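Local coordinates for Low molecular weight phosphotyrosine protein phosphatase 1 (Drosophila melanogaster, PDB 7CUY), which probably dephosphorylates tyrosine-phosphorylated proteins and hydrolyses small aryl and acyl phosphates, at residues V2-M7 and F78-Y83; D38-G43 and I69-R74; F113-K118 and C141-A146. All coordinates share one frame; numbering follows the deposited sequence.

Contact 1: V2-M7 and F78-Y83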
# COMPACT_ATOMS: atom_id res chain seq x y z
N VAL A 2 4.57 -11.77 15.08
CA VAL A 2 4.55 -10.58 14.24
C VAL A 2 3.31 -10.59 13.34
O VAL A 2 2.88 -11.63 12.87
CB VAL A 2 5.85 -10.47 13.40
CG1 VAL A 2 5.89 -9.18 12.59
CG2 VAL A 2 7.07 -10.56 14.29
N ARG A 3 2.72 -9.42 13.14
CA ARG A 3 1.68 -9.22 12.14
C ARG A 3 2.35 -8.72 10.88
O ARG A 3 3.27 -7.91 10.95
CB ARG A 3 0.65 -8.18 12.62
CG ARG A 3 -0.57 -8.68 13.38
CD ARG A 3 -0.40 -8.65 14.91
NE ARG A 3 0.04 -7.38 15.51
CZ ARG A 3 -0.77 -6.47 16.05
NH1 ARG A 3 -2.09 -6.66 16.04
NH2 ARG A 3 -0.27 -5.37 16.60
N LYS A 4 1.91 -9.19 9.72
CA LYS A 4 2.55 -8.78 8.48
C LYS A 4 1.52 -8.19 7.54
O LYS A 4 0.48 -8.80 7.30
CB LYS A 4 3.27 -9.96 7.84
CG LYS A 4 4.53 -10.37 8.62
CD LYS A 4 5.32 -11.45 7.90
CE LYS A 4 6.54 -11.91 8.71
NZ LYS A 4 6.54 -13.39 8.97
N VAL A 5 1.82 -7.00 7.00
CA VAL A 5 0.94 -6.24 6.11
C VAL A 5 1.66 -6.05 4.77
O VAL A 5 2.84 -5.69 4.76
CB VAL A 5 0.58 -4.86 6.70
CG1 VAL A 5 -0.10 -3.97 5.65
CG2 VAL A 5 -0.34 -5.00 7.91
N LEU A 6 0.96 -6.28 3.66
CA LEU A 6 1.51 -6.14 2.31
C LEU A 6 0.67 -5.16 1.51
O LEU A 6 -0.53 -5.40 1.32
CB LEU A 6 1.56 -7.49 1.60
CG LEU A 6 2.21 -7.53 0.21
CD1 LEU A 6 3.71 -7.17 0.28
CD2 LEU A 6 2.01 -8.89 -0.46
N MET A 7 1.27 -4.06 1.05
CA MET A 7 0.55 -3.12 0.19
C MET A 7 0.78 -3.45 -1.28
O MET A 7 1.92 -3.61 -1.71
CB MET A 7 0.99 -1.68 0.45
CG MET A 7 0.90 -1.27 1.90
SD MET A 7 -0.80 -1.17 2.47
CE MET A 7 -0.57 -0.32 4.06
N PHE A 78 0.35 -14.88 -0.08
CA PHE A 78 -0.96 -15.08 0.54
C PHE A 78 -0.89 -16.01 1.75
O PHE A 78 -1.86 -16.06 2.50
CB PHE A 78 -1.96 -15.62 -0.48
CG PHE A 78 -2.23 -14.67 -1.61
CD1 PHE A 78 -3.28 -13.76 -1.54
CD2 PHE A 78 -1.43 -14.67 -2.74
CE1 PHE A 78 -3.53 -12.87 -2.58
CE2 PHE A 78 -1.67 -13.79 -3.78
CZ PHE A 78 -2.71 -12.90 -3.71
N SER A 79 0.22 -16.71 1.95
CA SER A 79 0.43 -17.48 3.17
C SER A 79 1.33 -16.77 4.18
O SER A 79 1.29 -17.12 5.36
CB SER A 79 1.06 -18.84 2.86
OG SER A 79 0.21 -19.64 2.05
N GLU A 80 2.14 -15.80 3.74
CA GLU A 80 3.02 -15.11 4.68
C GLU A 80 2.35 -13.90 5.34
O GLU A 80 2.59 -13.64 6.53
CB GLU A 80 4.30 -14.66 3.96
CG GLU A 80 5.27 -13.92 4.92
CD GLU A 80 6.59 -13.49 4.26
OE1 GLU A 80 7.02 -14.16 3.29
OE2 GLU A 80 7.19 -12.50 4.73
N PHE A 81 1.51 -13.16 4.62
CA PHE A 81 0.99 -11.91 5.16
C PHE A 81 -0.40 -12.10 5.76
O PHE A 81 -1.22 -12.86 5.25
CB PHE A 81 0.97 -10.82 4.08
CG PHE A 81 2.34 -10.40 3.66
CD1 PHE A 81 2.99 -11.07 2.64
CD2 PHE A 81 3.01 -9.38 4.32
CE1 PHE A 81 4.28 -10.71 2.27
CE2 PHE A 81 4.30 -9.01 3.97
CZ PHE A 81 4.94 -9.67 2.94
N ASP A 82 -0.65 -11.40 6.87
CA ASP A 82 -1.95 -11.41 7.51
C ASP A 82 -2.94 -10.53 6.78
O ASP A 82 -4.14 -10.85 6.74
CB ASP A 82 -1.81 -10.95 8.95
CG ASP A 82 -0.80 -11.77 9.70
OD1 ASP A 82 -1.16 -12.88 10.14
OD2 ASP A 82 0.36 -11.31 9.82
N TYR A 83 -2.46 -9.44 6.20
CA TYR A 83 -3.28 -8.45 5.53
C TYR A 83 -2.63 -8.10 4.20
O TYR A 83 -1.45 -7.78 4.17
CB TYR A 83 -3.41 -7.18 6.39
CG TYR A 83 -3.93 -7.48 7.77
CD1 TYR A 83 -5.29 -7.72 7.97
CD2 TYR A 83 -3.08 -7.53 8.86
CE1 TYR A 83 -5.79 -8.00 9.24
CE2 TYR A 83 -3.55 -7.82 10.13
CZ TYR A 83 -4.91 -8.05 10.32
OH TYR A 83 -5.39 -8.32 11.58
O HOH W 1 -4.05 -8.16 14.48

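Contact 2: D38-G43 and I69-R74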
# COMPACT_ATOMS: atom_id res chain seq x y z
N ASP A 38 5.43 -4.43 3.93
CA ASP A 38 6.12 -4.64 2.66
C ASP A 38 5.19 -4.14 1.57
O ASP A 38 4.03 -3.80 1.85
CB ASP A 38 6.50 -6.12 2.50
CG ASP A 38 7.50 -6.38 1.35
OD1 ASP A 38 8.26 -5.47 0.96
OD2 ASP A 38 7.54 -7.54 0.87
N SER A 39 5.67 -4.06 0.33
CA SER A 39 4.78 -3.76 -0.78
C SER A 39 5.20 -4.55 -2.02
O SER A 39 6.34 -5.00 -2.10
CB SER A 39 4.73 -2.25 -1.10
OG SER A 39 5.99 -1.78 -1.53
N ALA A 40 4.28 -4.74 -2.96
CA ALA A 40 4.64 -5.44 -4.19
C ALA A 40 3.65 -5.11 -5.30
O ALA A 40 2.62 -4.45 -5.08
CB ALA A 40 4.74 -6.95 -3.97
N ALA A 41 3.95 -5.61 -6.51
CA ALA A 41 3.27 -5.26 -7.75
C ALA A 41 2.45 -6.43 -8.27
O ALA A 41 2.90 -7.58 -8.19
CB ALA A 41 4.27 -4.84 -8.83
N ILE A 42 1.26 -6.14 -8.81
CA ILE A 42 0.54 -7.11 -9.65
C ILE A 42 1.36 -7.42 -10.89
O ILE A 42 1.71 -8.58 -11.16
CB ILE A 42 -0.86 -6.59 -10.05
CG1 ILE A 42 -1.77 -6.30 -8.85
CG2 ILE A 42 -1.58 -7.59 -11.00
CD1 ILE A 42 -2.21 -7.51 -8.07
N GLY A 43 1.69 -6.37 -11.68
CA GLY A 43 2.42 -6.56 -12.92
C GLY A 43 3.94 -6.43 -12.78
O GLY A 43 4.45 -5.86 -11.80
N ILE A 69 12.68 -1.43 -3.48
CA ILE A 69 12.92 -1.99 -4.80
C ILE A 69 11.67 -2.76 -5.23
O ILE A 69 11.19 -3.62 -4.48
CB ILE A 69 14.14 -2.92 -4.82
CG1 ILE A 69 15.38 -2.21 -4.28
CG2 ILE A 69 14.40 -3.41 -6.25
CD1 ILE A 69 16.67 -2.98 -4.54
N VAL A 70 11.19 -2.49 -6.44
CA VAL A 70 9.96 -3.11 -6.94
C VAL A 70 10.13 -4.62 -7.06
O VAL A 70 11.02 -5.11 -7.76
CB VAL A 70 9.56 -2.51 -8.29
CG1 VAL A 70 8.38 -3.27 -8.88
CG2 VAL A 70 9.25 -1.02 -8.15
N ARG A 71 9.24 -5.36 -6.41
CA ARG A 71 9.10 -6.78 -6.65
C ARG A 71 7.65 -7.08 -6.98
O ARG A 71 6.73 -6.30 -6.68
CB ARG A 71 9.57 -7.62 -5.45
CG ARG A 71 8.49 -7.86 -4.40
CD ARG A 71 8.95 -8.84 -3.32
NE ARG A 71 8.07 -8.84 -2.15
CZ ARG A 71 6.98 -9.61 -2.02
NH1 ARG A 71 6.62 -10.45 -2.99
NH2 ARG A 71 6.26 -9.53 -0.91
N GLN A 72 7.44 -8.24 -7.60
CA GLN A 72 6.11 -8.67 -7.98
C GLN A 72 5.53 -9.59 -6.91
O GLN A 72 6.26 -10.36 -6.28
CB GLN A 72 6.12 -9.37 -9.34
CG GLN A 72 4.81 -9.30 -10.05
CD GLN A 72 4.85 -10.01 -11.38
OE1 GLN A 72 5.88 -10.57 -11.76
NE2 GLN A 72 3.73 -9.99 -12.10
N ILE A 73 4.22 -9.49 -6.71
CA ILE A 73 3.54 -10.35 -5.76
C ILE A 73 3.74 -11.81 -6.18
O ILE A 73 3.86 -12.13 -7.37
CB ILE A 73 2.05 -9.98 -5.69
CG1 ILE A 73 1.32 -10.74 -4.58
CG2 ILE A 73 1.36 -10.23 -7.03
CD1 ILE A 73 -0.12 -10.23 -4.34
N ARG A 74 3.81 -12.69 -5.19
CA ARG A 74 3.90 -14.13 -5.44
C ARG A 74 2.83 -14.84 -4.62
O ARG A 74 2.26 -14.30 -3.67
CB ARG A 74 5.30 -14.66 -5.11
CG ARG A 74 5.90 -14.06 -3.87
CD ARG A 74 7.27 -14.65 -3.57
NE ARG A 74 8.03 -13.79 -2.66
CZ ARG A 74 8.98 -12.95 -3.06
NH1 ARG A 74 9.31 -12.87 -4.34
NH2 ARG A 74 9.61 -12.18 -2.18
O HOH W 2 9.87 -6.18 -1.25

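Contact 3: F113-K118 and C141-A146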
# COMPACT_ATOMS: atom_id res chain seq x y z
N PHE A 113 -10.88 2.02 4.95
CA PHE A 113 -10.61 2.45 6.32
C PHE A 113 -10.42 3.96 6.32
O PHE A 113 -9.73 4.50 5.46
CB PHE A 113 -9.40 1.71 6.89
CG PHE A 113 -9.64 0.24 7.03
CD1 PHE A 113 -10.19 -0.27 8.20
CD2 PHE A 113 -9.42 -0.63 5.97
CE1 PHE A 113 -10.46 -1.63 8.33
CE2 PHE A 113 -9.68 -1.98 6.08
CZ PHE A 113 -10.20 -2.49 7.25
N GLY A 114 -11.08 4.63 7.26
CA GLY A 114 -10.91 6.07 7.46
C GLY A 114 -11.55 7.04 6.49
O GLY A 114 -12.20 8.00 6.91
N LEU A 115 -11.39 6.82 5.19
CA LEU A 115 -11.88 7.79 4.23
C LEU A 115 -13.40 7.73 4.12
O LEU A 115 -14.04 6.74 4.46
CB LEU A 115 -11.24 7.54 2.87
CG LEU A 115 -9.73 7.40 3.05
CD1 LEU A 115 -9.08 6.74 1.86
CD2 LEU A 115 -9.14 8.79 3.33
N GLU A 116 -13.98 8.83 3.65
CA GLU A 116 -15.36 8.81 3.23
C GLU A 116 -15.51 7.95 1.99
O GLU A 116 -14.54 7.72 1.26
CB GLU A 116 -15.86 10.22 2.92
CG GLU A 116 -16.34 11.03 4.09
CD GLU A 116 -16.48 12.48 3.70
OE1 GLU A 116 -15.47 13.23 3.84
OE2 GLU A 116 -17.57 12.87 3.22
N LYS A 117 -16.74 7.49 1.74
CA LYS A 117 -17.03 6.60 0.62
C LYS A 117 -16.48 7.15 -0.70
O LYS A 117 -15.75 6.45 -1.41
CB LYS A 117 -18.55 6.39 0.52
CG LYS A 117 -18.96 4.99 0.11
CD LYS A 117 -18.46 3.94 1.10
CE LYS A 117 -18.15 2.59 0.43
NZ LYS A 117 -19.26 2.03 -0.42
N LYS A 118 -16.80 8.40 -1.01
CA LYS A 118 -16.41 9.03 -2.27
C LYS A 118 -14.90 9.17 -2.42
O LYS A 118 -14.41 9.35 -3.54
CB LYS A 118 -17.05 10.42 -2.42
CG LYS A 118 -18.34 10.67 -1.73
CD LYS A 118 -18.26 10.97 -0.28
CE LYS A 118 -19.52 11.00 0.32
NZ LYS A 118 -19.57 11.07 1.76
N CYS A 141 -3.61 7.71 2.17
CA CYS A 141 -2.90 6.70 2.94
C CYS A 141 -2.71 7.12 4.40
O CYS A 141 -2.78 6.29 5.31
CB CYS A 141 -1.55 6.41 2.29
SG CYS A 141 -1.72 5.59 0.68
N VAL A 142 -2.42 8.40 4.64
CA VAL A 142 -2.26 8.86 6.01
C VAL A 142 -3.53 8.59 6.82
O VAL A 142 -3.48 8.07 7.94
CB VAL A 142 -1.87 10.35 6.02
CG1 VAL A 142 -1.99 10.94 7.44
CG2 VAL A 142 -0.46 10.51 5.48
N VAL A 143 -4.69 8.89 6.23
CA VAL A 143 -5.95 8.69 6.94
C VAL A 143 -6.30 7.21 7.02
O VAL A 143 -6.67 6.70 8.09
CB VAL A 143 -7.07 9.50 6.26
CG1 VAL A 143 -8.44 9.15 6.87
CG2 VAL A 143 -6.79 11.02 6.37
N ALA A 144 -6.19 6.49 5.90
CA ALA A 144 -6.56 5.07 5.88
C ALA A 144 -5.67 4.25 6.81
O ALA A 144 -6.16 3.40 7.56
CB ALA A 144 -6.49 4.53 4.45
N CYS A 145 -4.36 4.47 6.75
CA CYS A 145 -3.44 3.65 7.53
C CYS A 145 -3.69 3.81 9.02
O CYS A 145 -3.74 2.83 9.76
CB CYS A 145 -1.99 4.00 7.19
SG CYS A 145 -1.39 3.37 5.59
N ALA A 146 -3.83 5.06 9.48
CA ALA A 146 -4.15 5.30 10.88
C ALA A 146 -5.40 4.54 11.30
O ALA A 146 -5.40 3.81 12.30
CB ALA A 146 -4.34 6.80 11.10

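Contact 1: V2-M7 and F78-Y83
V5 pairs with Y83 in a parallel beta bridge that joins strand 3-9 to the start of strand 83-86. These are neighbouring strands of the four-stranded parallel sheet of the low molecular weight phosphatase fold, with strand order 2-1-3-4. The backbone bond from L6 N to Y83 O is 2.9 Å long. K4 O takes two donors: D82 N at 2.9 Å and Y83 N at 3.2 Å. D82 also answers K4 with its side chain. Its OD2 accepts K4 N at 2.6 Å through the lone pair that faces away from OD1. The carboxylate takes up K4 N just before the strand pairing, after helix 77-80. F81 turns a face to L6, in a CH-pi contact. L6 CB sits 3.7 Å from the ring centroid, 16° off the normal. E80 CG lies by the opposite face of that ring, and K4 O and V5 N sit at its edge, in its plane. On the other side of the sheet V5 CG2 packs on Y83 CD2 at 3.8 Å. R3 leads away to D34 and the carbonyl of L153. One water ties it back, 2.9 Å from R3 NH1 and 3.2 Å from Y83 OH.

Contact 2: D38-G43 and I69-R74
The guanidinium of R71 meets the carboxylate of D38 by its edge, and the two side chains cross at about a right angle. R71 NH2 gives a hydrogen bond of 3.0 Å to D38 OD2 within a salt bridge. NE adds a weak one to the same oxygen at 3.3 Å. OD2 lies in the guanidinium plane, yet the two flat groups are turned 31° apart, and NH2 approaches OD2 on the side away from OD1. OD1 accepts from a water at 2.8 Å, and that water is weakly bonded to R71 NE. CG of R71 stands between its own N and carbonyl carbon (chi1 87°), and from there the chain runs extended beside A40. This brings A40 CB over the centre of one guanidinium face, 4.0 Å above the plane. On the opposite face lies R74 NH2. D38 and D77, a second salt-bridge partner of R71, probably offset the gathered positive charge.

Q72 reaches the other way. Its extended chain passes A41 O with CG and delivers NE2 to I42 O at 2.6 Å and 172°, nearly in the amide plane. The backbones form a single bridge between A41 and Q72. A41 N bonds R71 O at 2.9 Å, and I73 N bonds A41 O at 2.8 Å. CG2 of I73 also packs against A41 O.

Segment 69-74 crosses the end of strand 35-41, an outermost strand of the sheet, and touches it through that one bridge. Toward the sheet, D38 and A40 pair with strand 3-9. I42 and G43 bond the backbone of C9 and L10, at the start of the phosphate-binding P-loop of this family. V70 touches N12 and I13 of that loop, while I73 packs on L95 and L98 of helix 89-98.

Contact 3: F113-K118 and C141-A146
In L115, CG lies opposite the carbonyl carbon (chi1 -49°) and chi2 is 163°, which swings the two methyls toward helix 132-153. CD2 arrives obliquely against V143, 3.6 Å from its CG1. V143 CG1 is the methyl anti to the backbone N, and it also lies 3.8 Å from G114 C. CD1 of L115 makes a looser approach to A144 CB, at 4.3 Å. The chain is bent here by a gamma-turn: L115 N bonds F113 O at 2.9 Å, and G114 at its centre has positive phi. The turn sits in the loop between strand 106-109 and the C-terminal helix of the phosphatase fold, and it lays its backbone almost on the helix. G114 CA is 4.7 Å from A144 CA; G114 has no side chain, and it faces the helix backbone here. F113 O receives a CA-H...O contact from A144 CA at 3.2 Å, with 140° at the hydrogen. The same oxygen is 3.4 Å from A144 CB. The ring of F113 leads away from this segment of the helix and meets F148, further along the same helix, edge-to-face. On the inner face, C141 and C145 turn from the loop to pack on helix 15-29.

Contacts 1 and 2 belong to the same sheet. They touch, with M7 N 2.9 Å from D38 O. Contact 1 joins two inner strands. Contact 2 lies on the edge strand, near the catalytic loop, nested within the loop that contact 1 closes. Both mix backbone bonds with a carboxylate, but only contact 2 has a salt bridge. All three are partly buried. Contact 2 has no exposed touching residue; contact 3, across the chain's centre from it, is the most open, with two of five exposed. It joins loop to helix by apolar packing and a CA-H...O contact, without conventional hydrogen bonds. M7 CE packs on C145 SG, one point where the sheet touches that helix.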